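Local coordinates for protein transcriptional repressor (Vibrio fischeri, PDB 3KV1) that probably represses transcription as a member of the SorC family of regulators, this fragment being its putative sugar-binding domain, at residues F84-G89 / I98-I103; E36-V41 / Q63-A68; F195-T200 / K233-M238; P173-E178 / R207-G212. One frame throughout, in Å; residues are numbered along the deposited sequence.

Contact 1. Residues F84-G89 / I98-I103; sequences FVSAIG and INADHI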
loop_
_atom_site.group_PDB
_atom_site.type_symbol
_atom_site.label_atom_id
_atom_site.label_comp_id
_atom_site.label_asym_id
_atom_site.label_seq_id
_atom_site.Cartn_x
_atom_site.Cartn_y
_atom_site.Cartn_z
ATOM N N PHE A 84 1.746 1.974 12.293
ATOM C CA PHE A 84 2.131 0.618 11.910
ATOM C C PHE A 84 2.732 0.679 10.504
ATOM O O PHE A 84 2.035 1.048 9.548
ATOM C CB PHE A 84 0.903 -0.298 11.960
ATOM C CG PHE A 84 0.355 -0.456 13.352
ATOM C CD1 PHE A 84 -0.644 0.396 13.810
ATOM C CD2 PHE A 84 0.932 -1.363 14.230
ATOM C CE1 PHE A 84 -1.127 0.260 15.122
ATOM C CE2 PHE A 84 0.474 -1.480 15.521
ATOM C CZ PHE A 84 -0.563 -0.647 15.968
ATOM N N VAL A 85 4.027 0.363 10.400
ATOM C CA VAL A 85 4.799 0.585 9.180
ATOM C C VAL A 85 5.225 -0.747 8.584
ATOM O O VAL A 85 5.833 -1.577 9.286
ATOM C CB VAL A 85 6.079 1.397 9.466
ATOM C CG1 VAL A 85 6.751 1.770 8.148
ATOM C CG2 VAL A 85 5.746 2.663 10.289
ATOM N N SER A 86 4.916 -0.975 7.305
ATOM C CA SER A 86 5.343 -2.238 6.665
ATOM C C SER A 86 6.843 -2.339 6.588
ATOM O O SER A 86 7.514 -1.391 6.146
ATOM C CB SER A 86 4.787 -2.301 5.241
ATOM O OG SER A 86 3.384 -2.389 5.276
ATOM N N ALA A 87 7.389 -3.493 6.987
ATOM C CA ALA A 87 8.830 -3.712 6.953
ATOM C C ALA A 87 9.235 -4.547 5.763
ATOM O O ALA A 87 10.404 -4.886 5.615
ATOM C CB ALA A 87 9.308 -4.434 8.240
ATOM N N ILE A 88 8.263 -4.902 4.939
ATOM C CA ILE A 88 8.509 -5.745 3.772
ATOM C C ILE A 88 7.433 -5.355 2.767
ATOM O O ILE A 88 6.369 -4.876 3.162
ATOM C CB ILE A 88 8.512 -7.255 4.125
ATOM C CG1 ILE A 88 8.727 -8.085 2.863
ATOM C CG2 ILE A 88 7.168 -7.665 4.798
ATOM C CD1 ILE A 88 9.014 -9.604 3.135
ATOM N N GLY A 89 7.731 -5.490 1.482
ATOM C CA GLY A 89 6.818 -5.065 0.414
ATOM C C GLY A 89 5.577 -5.938 0.298
ATOM O O GLY A 89 5.400 -6.919 1.049
ATOM N N ILE A 98 -0.098 -13.669 3.989
ATOM C CA ILE A 98 -0.766 -12.458 4.482
ATOM C C ILE A 98 0.237 -11.282 4.487
ATOM O O ILE A 98 1.256 -11.315 5.170
ATOM C CB ILE A 98 -1.404 -12.648 5.843
ATOM C CG1 ILE A 98 -2.337 -13.872 5.822
ATOM C CG2 ILE A 98 -2.215 -11.418 6.247
ATOM C CD1 ILE A 98 -3.359 -13.884 6.948
ATOM N N ASN A 99 -0.032 -10.310 3.699
ATOM C CA ASN A 99 0.782 -9.174 3.457
ATOM C C ASN A 99 1.061 -8.297 4.695
ATOM O O ASN A 99 0.158 -8.021 5.381
ATOM C CB ASN A 99 -0.180 -8.422 2.600
ATOM C CG ASN A 99 0.416 -7.695 1.636
ATOM O OD1 ASN A 99 0.083 -7.809 0.481
ATOM N ND2 ASN A 99 1.293 -6.868 2.043
ATOM N N ALA A 100 2.274 -7.788 4.903
ATOM C CA ALA A 100 2.497 -6.897 6.025
ATOM C C ALA A 100 1.597 -5.659 5.948
ATOM O O ALA A 100 1.149 -5.159 6.964
ATOM C CB ALA A 100 3.958 -6.474 6.071
ATOM N N ASP A 101 1.373 -5.153 4.738
ATOM C CA ASP A 101 0.535 -3.983 4.551
ATOM C C ASP A 101 -0.887 -4.241 5.079
ATOM O O ASP A 101 -1.461 -3.407 5.803
ATOM C CB ASP A 101 0.526 -3.641 3.056
ATOM C CG ASP A 101 -0.390 -2.540 2.724
ATOM O OD1 ASP A 101 -0.371 -1.559 3.505
ATOM O OD2 ASP A 101 -1.102 -2.659 1.686
ATOM N N HIS A 102 -1.487 -5.364 4.688
ATOM C CA HIS A 102 -2.822 -5.709 5.192
ATOM C C HIS A 102 -2.834 -5.816 6.716
ATOM O O HIS A 102 -3.726 -5.290 7.369
ATOM C CB HIS A 102 -3.308 -7.036 4.601
ATOM C CG HIS A 102 -3.752 -6.938 3.178
ATOM N ND1 HIS A 102 -5.010 -6.500 2.820
ATOM C CD2 HIS A 102 -3.108 -7.229 2.022
ATOM C CE1 HIS A 102 -5.119 -6.519 1.502
ATOM N NE2 HIS A 102 -3.979 -6.959 0.995
ATOM N N ILE A 103 -1.810 -6.454 7.273
ATOM C CA ILE A 103 -1.694 -6.564 8.722
ATOM C C ILE A 103 -1.608 -5.181 9.375
ATOM O O ILE A 103 -2.293 -4.931 10.366
ATOM C CB ILE A 103 -0.499 -7.426 9.128
ATOM C CG1 ILE A 103 -0.684 -8.854 8.536
ATOM C CG2 ILE A 103 -0.386 -7.474 10.643
ATOM C CD1 ILE A 103 0.627 -9.740 8.664
HETATM O O HOH W 1 1.360 -0.700 5.766
HETATM O O HOH W 2 3.322 -5.146 2.619
HETATM O O HOH W 3 4.316 -8.600 2.926
#
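The carboxylate of Asp101 meets Ser86 through water 1, which donates to Asp101 OD1 (3.0 Å) and lies 2.7 Å from Ser86 OG; in direct contact it is CB of Asp101 that nears the hydroxyl. A second flat group, the His102 ring, has the CB of Asn99 in its plane at one edge. With CG of Asp101 anti to the backbone N (chi1 175°), the carboxylate is sent out to water 1 and further partners. OD1 is also bonded to Thr117, while OD2 forms a salt bridge with Arg105 and a hydrogen bond with Tyr119 of the second subunit, so its negative charge is probably well balanced. Ser86 suits the place because its short side chain fits against the helix start, with OG 3.3 Å from Asp101 CA. Beside it, the CG2 branch of Ile88 touches the methyl of Ala100, CB to CG2 3.7 Å, and a small residue there lets strand end and helix come close. Water 2 accepts from the backbone N of Asp101 (2.9 Å) and donates to Ile88 O; water 3 accepts from Ala100 N and donates to Gly89 O (2.7 Å). Two amides of the helix's first turn are thereby satisfied. Strand 83-86, paired in parallel with 58-61 and 114-116, thus runs through its loop to the N-terminus of helix 100-111, which also packs on helix 65-72 and borders the second subunit.

Contact 2. Residues E36-V41 / Q63-A68; sequences EQRKQV and QGQNVA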
loop_
_atom_site.group_PDB
_atom_site.type_symbol
_atom_site.label_atom_id
_atom_site.label_comp_id
_atom_site.label_asym_id
_atom_site.label_seq_id
_atom_site.Cartn_x
_atom_site.Cartn_y
_atom_site.Cartn_z
ATOM N N GLU A 36 -4.696 -22.818 16.723
ATOM C CA GLU A 36 -5.043 -22.480 18.118
ATOM C C GLU A 36 -3.802 -22.008 18.846
ATOM O O GLU A 36 -3.855 -21.059 19.666
ATOM C CB GLU A 36 -5.703 -23.666 18.856
ATOM C CG GLU A 36 -7.066 -24.056 18.320
ATOM C CD GLU A 36 -8.053 -22.890 18.313
ATOM O OE1 GLU A 36 -7.941 -21.990 19.178
ATOM O OE2 GLU A 36 -8.946 -22.865 17.436
ATOM N N GLN A 37 -2.663 -22.641 18.573
ATOM C CA GLN A 37 -1.455 -22.126 19.204
ATOM C C GLN A 37 -1.135 -20.681 18.820
ATOM O O GLN A 37 -0.780 -19.880 19.691
ATOM C CB GLN A 37 -0.225 -22.996 18.905
ATOM C CG GLN A 37 0.938 -22.692 19.859
ATOM C CD GLN A 37 0.663 -23.244 21.255
ATOM O OE1 GLN A 37 0.543 -24.452 21.418
ATOM N NE2 GLN A 37 0.558 -22.367 22.257
ATOM N N ARG A 38 -1.239 -20.354 17.528
ATOM C CA ARG A 38 -0.972 -18.977 17.061
ATOM C C ARG A 38 -1.902 -17.967 17.707
ATOM O O ARG A 38 -1.502 -16.828 17.992
ATOM C CB ARG A 38 -1.119 -18.870 15.545
ATOM C CG ARG A 38 0.080 -19.385 14.752
ATOM C CD ARG A 38 -0.024 -18.905 13.301
ATOM N NE ARG A 38 -1.168 -19.492 12.614
ATOM C CZ ARG A 38 -1.096 -20.552 11.821
ATOM N NH1 ARG A 38 0.074 -21.138 11.613
ATOM N NH2 ARG A 38 -2.191 -21.029 11.240
ATOM N N LYS A 39 -3.152 -18.369 17.915
ATOM C CA LYS A 39 -4.119 -17.485 18.544
ATOM C C LYS A 39 -3.718 -17.183 19.967
ATOM O O LYS A 39 -3.881 -16.054 20.431
ATOM C CB LYS A 39 -5.487 -18.124 18.573
ATOM C CG LYS A 39 -6.167 -18.081 17.219
ATOM C CD LYS A 39 -7.515 -18.811 17.309
ATOM C CE LYS A 39 -8.400 -18.512 16.104
ATOM N NZ LYS A 39 -9.736 -19.162 16.293
ATOM N N GLN A 40 -3.236 -18.203 20.685
ATOM C CA GLN A 40 -2.946 -17.989 22.099
ATOM C C GLN A 40 -1.659 -17.179 22.277
ATOM O O GLN A 40 -1.558 -16.383 23.209
ATOM C CB GLN A 40 -2.883 -19.318 22.868
ATOM C CG GLN A 40 -4.212 -19.985 22.978
ATOM C CD GLN A 40 -5.184 -19.123 23.734
ATOM O OE1 GLN A 40 -4.853 -18.608 24.799
ATOM N NE2 GLN A 40 -6.376 -18.932 23.175
ATOM N N VAL A 41 -0.680 -17.423 21.411
ATOM C CA VAL A 41 0.550 -16.620 21.388
ATOM C C VAL A 41 0.182 -15.171 21.030
ATOM O O VAL A 41 0.660 -14.213 21.636
ATOM C CB VAL A 41 1.535 -17.185 20.338
ATOM C CG1 VAL A 41 2.676 -16.216 20.073
ATOM C CG2 VAL A 41 2.082 -18.531 20.835
ATOM N N GLN A 63 5.518 -10.059 7.850
ATOM C CA GLN A 63 4.376 -10.638 7.159
ATOM C C GLN A 63 4.046 -11.997 7.748
ATOM O O GLN A 63 4.763 -12.504 8.613
ATOM C CB GLN A 63 4.659 -10.790 5.665
ATOM C CG GLN A 63 5.843 -11.663 5.321
ATOM C CD GLN A 63 5.996 -11.869 3.814
ATOM O OE1 GLN A 63 5.526 -11.072 2.989
ATOM N NE2 GLN A 63 6.705 -12.935 3.447
ATOM N N GLY A 64 2.977 -12.598 7.252
ATOM C CA GLY A 64 2.725 -14.004 7.581
ATOM C C GLY A 64 1.754 -14.291 8.719
ATOM O O GLY A 64 1.243 -13.380 9.385
ATOM N N GLN A 65 1.492 -15.591 8.933
ATOM C CA GLN A 65 0.425 -15.998 9.847
ATOM C C GLN A 65 0.648 -15.698 11.329
ATOM O O GLN A 65 -0.319 -15.409 12.044
ATOM C CB GLN A 65 0.126 -17.483 9.652
ATOM C CG GLN A 65 -0.385 -17.781 8.266
ATOM C CD GLN A 65 -0.605 -19.269 8.064
ATOM O OE1 GLN A 65 -1.735 -19.757 8.149
ATOM N NE2 GLN A 65 0.481 -20.001 7.824
ATOM N N ASN A 66 1.891 -15.785 11.813
ATOM C CA ASN A 66 2.127 -15.504 13.239
ATOM C C ASN A 66 1.769 -14.042 13.522
ATOM O O ASN A 66 1.039 -13.725 14.461
ATOM C CB ASN A 66 3.588 -15.762 13.618
ATOM C CG ASN A 66 3.986 -17.236 13.491
ATOM O OD1 ASN A 66 3.274 -18.107 13.966
ATOM N ND2 ASN A 66 5.136 -17.510 12.862
ATOM N N VAL A 67 2.265 -13.144 12.669
ATOM C CA VAL A 67 2.012 -11.707 12.851
ATOM C C VAL A 67 0.528 -11.368 12.647
ATOM O O VAL A 67 -0.071 -10.600 13.421
ATOM C CB VAL A 67 2.930 -10.872 11.910
ATOM C CG1 VAL A 67 2.687 -9.350 12.083
ATOM C CG2 VAL A 67 4.401 -11.228 12.180
ATOM N N ALA A 68 -0.083 -11.980 11.638
ATOM C CA ALA A 68 -1.484 -11.682 11.318
ATOM C C ALA A 68 -2.385 -12.026 12.506
ATOM O O ALA A 68 -3.360 -11.309 12.782
ATOM C CB ALA A 68 -1.935 -12.452 10.078
HETATM O O HOH W 4 2.884 -20.852 12.662
#
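Arg38, with the most surface buried here, leans across to helix 65-72 and lays one face of its guanidinium over the side chain of Gln65. Two conformers of Arg38 are modelled, so this overlap and the water bridge below hold for one of them and are less certain. CB of Gln65 stands 3.7 Å above the guanidinium plane, toward its rim, and the amide lies at 33° to it. Gln65 OE1 is 3.4 Å from Arg38 NH2, but over the face, at an angle too poor for a hydrogen bond. A long, neutral polar chain suits this exposed spot: its methylenes pack while its amide can meet water. The bend at chi3 (-66°) turns the guanidinium over Gln65, while CG and CD of Arg38 lie alongside Asn66 OD1, 3.5 Å from CD. The same OD1 accepts from water 4 (3.1 Å), which accepts from Arg38 NH1 (3.0 Å) in the guanidinium plane. Gly64, the N-cap, has a positive phi that suits glycine. NE2 of Gln63 hydrogen-bonds a glycerol, probably from the crystallisation liquor. Strand 58-61, helix 65-72 and parallel strand 83-86 form a beta-alpha-beta crossover of a Rossmann-like fold, and Arg38 joins it to helix 34-52.

Contact 3. Residues F195-T200 / K233-M238; sequences FKLDGT and KALSIM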
loop_
_atom_site.group_PDB
_atom_site.type_symbol
_atom_site.label_atom_id
_atom_site.label_comp_id
_atom_site.label_asym_id
_atom_site.label_seq_id
_atom_site.Cartn_x
_atom_site.Cartn_y
_atom_site.Cartn_z
ATOM N N PHE A 195 18.716 -16.476 8.380
ATOM C CA PHE A 195 19.848 -16.752 9.260
ATOM C C PHE A 195 20.229 -18.235 9.293
ATOM O O PHE A 195 19.431 -19.109 8.916
ATOM C CB PHE A 195 19.487 -16.300 10.666
ATOM C CG PHE A 195 18.152 -16.804 11.130
ATOM C CD1 PHE A 195 16.997 -16.025 10.964
ATOM C CD2 PHE A 195 18.038 -18.068 11.709
ATOM C CE1 PHE A 195 15.763 -16.484 11.370
ATOM C CE2 PHE A 195 16.795 -18.541 12.122
ATOM C CZ PHE A 195 15.639 -17.738 11.954
ATOM N N LYS A 196 21.430 -18.517 9.806
ATOM C CA LYS A 196 21.909 -19.880 9.975
ATOM C C LYS A 196 21.623 -20.339 11.389
ATOM O O LYS A 196 21.187 -19.554 12.251
ATOM C CB LYS A 196 23.414 -19.950 9.699
ATOM C CG LYS A 196 23.793 -19.298 8.401
ATOM C CD LYS A 196 25.229 -19.605 8.001
ATOM C CE LYS A 196 26.166 -19.560 9.198
ATOM N NZ LYS A 196 27.574 -19.957 8.847
ATOM N N LEU A 197 21.847 -21.618 11.633
ATOM C CA LEU A 197 21.542 -22.157 12.957
ATOM C C LEU A 197 22.389 -21.513 14.059
ATOM O O LEU A 197 21.927 -21.389 15.202
ATOM C CB LEU A 197 21.658 -23.683 12.967
ATOM C CG LEU A 197 21.373 -24.383 14.303
ATOM C CD1 LEU A 197 19.972 -24.132 14.820
ATOM C CD2 LEU A 197 21.639 -25.893 14.130
ATOM N N ASP A 198 23.592 -21.054 13.703
ATOM C CA ASP A 198 24.481 -20.404 14.668
ATOM C C ASP A 198 24.192 -18.895 14.850
ATOM O O ASP A 198 24.867 -18.215 15.633
ATOM C CB ASP A 198 25.973 -20.664 14.351
ATOM C CG ASP A 198 26.454 -19.962 13.092
ATOM O OD1 ASP A 198 25.707 -19.165 12.478
ATOM O OD2 ASP A 198 27.612 -20.199 12.705
ATOM N N GLY A 199 23.190 -18.379 14.135
ATOM C CA GLY A 199 22.748 -17.010 14.335
ATOM C C GLY A 199 23.477 -15.977 13.494
ATOM O O GLY A 199 23.204 -14.785 13.583
ATOM N N THR A 200 24.430 -16.422 12.686
ATOM C CA THR A 200 25.100 -15.506 11.785
ATOM C C THR A 200 24.223 -15.282 10.546
ATOM O O THR A 200 23.357 -16.105 10.218
ATOM C CB THR A 200 26.544 -15.952 11.446
ATOM O OG1 THR A 200 26.543 -17.282 10.924
ATOM C CG2 THR A 200 27.413 -15.940 12.706
ATOM N N LYS A 233 9.575 -26.444 14.707
ATOM C CA LYS A 233 10.390 -25.390 14.081
ATOM C C LYS A 233 11.394 -24.827 15.091
ATOM O O LYS A 233 11.952 -23.759 14.925
ATOM C CB LYS A 233 9.494 -24.295 13.488
ATOM C CG LYS A 233 8.585 -24.833 12.395
ATOM C CD LYS A 233 7.801 -23.713 11.731
ATOM C CE LYS A 233 6.795 -24.264 10.714
ATOM N NZ LYS A 233 5.892 -23.160 10.213
ATOM N N ALA A 234 11.663 -25.606 16.136
ATOM C CA ALA A 234 12.584 -25.149 17.168
ATOM C C ALA A 234 13.981 -24.809 16.632
ATOM O O ALA A 234 14.622 -23.906 17.150
ATOM C CB ALA A 234 12.673 -26.182 18.310
ATOM N N LEU A 235 14.483 -25.517 15.618
ATOM C CA LEU A 235 15.789 -25.113 15.073
ATOM C C LEU A 235 15.791 -23.681 14.508
ATOM O O LEU A 235 16.767 -22.909 14.679
ATOM C CB LEU A 235 16.262 -26.099 14.011
ATOM C CG LEU A 235 16.599 -27.503 14.508
ATOM C CD1 LEU A 235 17.509 -28.161 13.481
ATOM C CD2 LEU A 235 17.283 -27.468 15.878
ATOM N N SER A 236 14.719 -23.315 13.808
ATOM C CA SER A 236 14.604 -21.955 13.292
ATOM C C SER A 236 14.532 -20.937 14.412
ATOM O O SER A 236 15.102 -19.849 14.307
ATOM C CB SER A 236 13.357 -21.826 12.408
ATOM O OG SER A 236 13.435 -22.784 11.360
ATOM N N ILE A 237 13.804 -21.273 15.472
ATOM C CA ILE A 237 13.626 -20.342 16.581
ATOM C C ILE A 237 14.972 -20.167 17.290
ATOM O O ILE A 237 15.325 -19.038 17.683
ATOM C CB ILE A 237 12.562 -20.813 17.591
ATOM C CG1 ILE A 237 11.202 -20.936 16.888
ATOM C CG2 ILE A 237 12.467 -19.827 18.757
ATOM C CD1 ILE A 237 10.147 -21.725 17.719
HETATM N N MSE A 238 15.719 -21.267 17.410
HETATM C CA MSE A 238 17.049 -21.233 18.021
HETATM C C MSE A 238 17.986 -20.349 17.213
HETATM O O MSE A 238 18.677 -19.495 17.771
HETATM C CB MSE A 238 17.640 -22.636 18.177
HETATM C CG MSE A 238 18.836 -22.675 19.140
HETATM SE SE MSE A 238 18.292 -22.398 21.041
HETATM C CE MSE A 238 20.079 -22.245 21.872
#
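The second strand of the hairpin 185-189/193-196 and the turn that follows it pack against the first turns of helix 234-242, with Phe195 and Leu197 as the side chains that reach over. Phe195 presents an edge of its ring: CE2 is 3.1 Å and CZ 3.2 Å from the carbonyl O of Ser236, which lies near the ring plane. That is the approach of a weak C-H...O contact, in which the slightly positive ring rim meets a carbonyl oxygen. With chi1 at 49°, CG lies between the backbone N and the carbonyl carbon, a setting that swings the ring toward the helix. Two residues on, Leu197 uses its CD1 branch, 3.4 Å from Leu235 O and 4.3 Å from Leu235 CB; the same methyl is 4.4 Å from CB of Met238, a selenomethionine modelled in two conformers, of which this is one. A branched apolar chain suits this place, since one methyl can cover the backbone and two neighbouring side chains together. Ser236 turns its hydroxyl to Val186 O, on the partner strand 185-189, and Arg242 holds Leu197 O, so polar bonds flank the apolar contact. Asp198 OD1 accepts from Thr200 N (3.0 Å), an Asx turn that suits aspartate. Gly199 N donates to Lys196 O (3.0 Å) and Lys196 N to Thr200 O, with Gly199 at a positive phi that glycine tolerates easily: a type I turn with a G1 beta bulge, a pattern well known from hairpin loops, here following the hairpin's second strand and docked on a helix that links parallel strands 223-227 and 248-252.

Contact 4. Residues P173-E178 / R207-G212; sequences PKEFVE and RGRVIG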
loop_
_atom_site.group_PDB
_atom_site.type_symbol
_atom_site.label_atom_id
_atom_site.label_comp_id
_atom_site.label_asym_id
_atom_site.label_seq_id
_atom_site.Cartn_x
_atom_site.Cartn_y
_atom_site.Cartn_z
ATOM N N PRO A 173 13.328 -23.738 -7.397
ATOM C CA PRO A 173 13.403 -24.805 -6.386
ATOM C C PRO A 173 14.864 -25.189 -6.121
ATOM O O PRO A 173 15.265 -25.411 -4.977
ATOM C CB PRO A 173 12.660 -25.975 -7.057
ATOM C CG PRO A 173 11.682 -25.292 -8.008
ATOM C CD PRO A 173 12.400 -24.059 -8.500
ATOM N N LYS A 174 15.654 -25.285 -7.186
ATOM C CA LYS A 174 17.070 -25.616 -7.045
ATOM C C LYS A 174 17.789 -24.591 -6.158
ATOM O O LYS A 174 18.520 -24.964 -5.236
ATOM C CB LYS A 174 17.734 -25.718 -8.421
ATOM C CG LYS A 174 19.221 -26.017 -8.390
ATOM C CD LYS A 174 19.748 -26.231 -9.814
ATOM C CE LYS A 174 21.253 -26.555 -9.841
ATOM N NZ LYS A 174 22.044 -25.403 -9.312
ATOM N N GLU A 175 17.564 -23.303 -6.425
ATOM C CA GLU A 175 18.153 -22.233 -5.608
ATOM C C GLU A 175 17.714 -22.320 -4.143
ATOM O O GLU A 175 18.502 -22.097 -3.219
ATOM C CB GLU A 175 17.791 -20.847 -6.190
ATOM C CG GLU A 175 18.472 -20.558 -7.525
ATOM C CD GLU A 175 18.179 -19.155 -8.062
ATOM O OE1 GLU A 175 16.992 -18.811 -8.317
ATOM O OE2 GLU A 175 19.147 -18.390 -8.228
ATOM N N PHE A 176 16.446 -22.656 -3.943
ATOM C CA PHE A 176 15.875 -22.794 -2.600
ATOM C C PHE A 176 16.543 -23.903 -1.774
ATOM O O PHE A 176 16.932 -23.705 -0.625
ATOM C CB PHE A 176 14.373 -23.053 -2.720
ATOM C CG PHE A 176 13.629 -22.920 -1.426
ATOM C CD1 PHE A 176 13.271 -21.666 -0.949
ATOM C CD2 PHE A 176 13.295 -24.043 -0.686
ATOM C CE1 PHE A 176 12.582 -21.533 0.243
ATOM C CE2 PHE A 176 12.604 -23.917 0.507
ATOM C CZ PHE A 176 12.254 -22.663 0.971
ATOM N N VAL A 177 16.703 -25.086 -2.365
ATOM C CA VAL A 177 17.353 -26.159 -1.649
ATOM C C VAL A 177 18.785 -25.770 -1.370
ATOM O O VAL A 177 19.307 -26.050 -0.294
ATOM C CB VAL A 177 17.370 -27.477 -2.476
ATOM C CG1 VAL A 177 18.309 -28.476 -1.823
ATOM C CG2 VAL A 177 15.964 -28.016 -2.606
ATOM N N GLU A 178 19.422 -25.106 -2.336
ATOM C CA GLU A 178 20.810 -24.666 -2.166
ATOM C C GLU A 178 21.010 -23.595 -1.087
ATOM O O GLU A 178 22.025 -23.593 -0.408
ATOM C CB GLU A 178 21.414 -24.232 -3.499
ATOM C CG GLU A 178 21.763 -25.455 -4.346
ATOM C CD GLU A 178 22.009 -25.155 -5.806
ATOM O OE1 GLU A 178 22.066 -23.960 -6.163
ATOM O OE2 GLU A 178 22.131 -26.139 -6.588
ATOM N N ARG A 207 17.976 -13.346 -0.096
ATOM C CA ARG A 207 17.698 -11.986 0.320
ATOM C C ARG A 207 17.832 -11.024 -0.864
ATOM O O ARG A 207 17.225 -9.938 -0.864
ATOM C CB ARG A 207 18.595 -11.594 1.502
ATOM C CG ARG A 207 18.205 -10.292 2.182
ATOM C CD ARG A 207 19.390 -9.741 2.966
ATOM N NE ARG A 207 19.704 -8.375 2.558
ATOM C CZ ARG A 207 20.787 -7.710 2.934
ATOM N NH1 ARG A 207 21.678 -8.281 3.732
ATOM N NH2 ARG A 207 20.980 -6.473 2.506
ATOM N N GLY A 208 18.590 -11.421 -1.890
ATOM C CA GLY A 208 18.613 -10.616 -3.108
ATOM C C GLY A 208 17.259 -10.564 -3.818
ATOM O O GLY A 208 17.086 -9.839 -4.794
ATOM N N ARG A 209 16.305 -11.375 -3.358
ATOM C CA ARG A 209 14.989 -11.413 -3.980
ATOM C C ARG A 209 13.907 -10.762 -3.116
ATOM O O ARG A 209 12.746 -10.887 -3.438
ATOM C CB ARG A 209 14.543 -12.878 -4.239
ATOM C CG ARG A 209 15.537 -13.712 -5.025
ATOM C CD ARG A 209 15.870 -13.151 -6.416
ATOM N NE ARG A 209 17.137 -13.748 -6.828
ATOM C CZ ARG A 209 17.266 -14.862 -7.541
ATOM N NH1 ARG A 209 16.202 -15.516 -8.009
ATOM N NH2 ARG A 209 18.477 -15.322 -7.786
ATOM N N VAL A 210 14.289 -10.102 -2.018
ATOM C CA VAL A 210 13.311 -9.555 -1.068
ATOM C C VAL A 210 13.526 -8.061 -0.866
ATOM O O VAL A 210 14.659 -7.605 -0.762
ATOM C CB VAL A 210 13.401 -10.219 0.335
ATOM C CG1 VAL A 210 12.244 -9.751 1.227
ATOM C CG2 VAL A 210 13.383 -11.721 0.213
ATOM N N ILE A 211 12.431 -7.296 -0.801
ATOM C CA ILE A 211 12.518 -5.889 -0.524
ATOM C C ILE A 211 11.957 -5.612 0.856
ATOM O O ILE A 211 10.772 -5.829 1.105
ATOM C CB ILE A 211 11.717 -5.078 -1.555
ATOM C CG1 ILE A 211 12.436 -5.196 -2.913
ATOM C CG2 ILE A 211 11.679 -3.625 -1.124
ATOM C CD1 ILE A 211 11.705 -4.586 -4.034
ATOM N N GLY A 212 12.808 -5.168 1.767
ATOM C CA GLY A 212 12.335 -4.891 3.119
ATOM C C GLY A 212 13.522 -4.585 4.000
ATOM O O GLY A 212 14.624 -4.361 3.478
#
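Backbones stay well apart here: the closest CA atoms, those of Glu175 and Arg209, are 11.4 Å from each other, so the helix start 173-178 and the 3-10 turn of 207-209 meet by long side chains alone. Glu175 runs out extended beyond CG, and Arg209, bent at its second torsion (chi2 -59°), brings its guanidinium to the carboxylate. Two bonds pair the groups as a salt bridge. NH2 of Arg209 donates to OE2 of Glu175 at 3.2 Å, whereas NH1 of Arg209 reaches OE1 of Glu175 at 3.4 Å, a weak bond. The fit is imperfect because the two planes are 53° apart: OE2 is met on its syn side but from out of the carboxylate plane, and is itself tilted 24° from the guanidinium plane. The bridge is therefore a loose, partly weak pairing. Arg209 NH1 is shared with Phe170 O, its stronger polar partner, outside both segments. Glu175 OE1 likewise has a further hydrogen bond, to a residue adjoining one of the segments. Arginine suits the place because one head can serve both acceptors, and glutamate because a negative charge in the first turn probably interacts well with the helix N-terminus. Pro173 fits that start too, where its missing N-H costs nothing, and Thr172 OG1 accepts from Glu175 N. Within the helix, Lys174 NZ bonds the syn lone pair of Glu178 OE2 (2.8 Å). Helix 173-181 rests by Pro173 and Phe176 on helix 164-167, on which Arg209 and Val210 also pack, through Met165, while Ile211 packs on helix 127-134.

Along the chain, contact 2 closes before contact 1 opens, and both precede contacts 3 and 4, whose segments alternate. Contacts 1 and 2, centres about 15 Å apart, touch: Ile98 O probably bonds Gly64 N, tying two successive strand-to-helix turns of the sheet. Contact 1 also touches contact 4, about 20 Å away between centres, where Gly89 N probably bonds Ile211 O. Contacts 1 and 3 reach the same sheet from opposite sides of the chain's centre, with centres about 24 Å apart. Contacts 3 and 4, with centres about 17 Å apart, have no touching atoms. The four thus span one Rossmann-like domain, from beside the second subunit at contact 1 to the surface at contact 4.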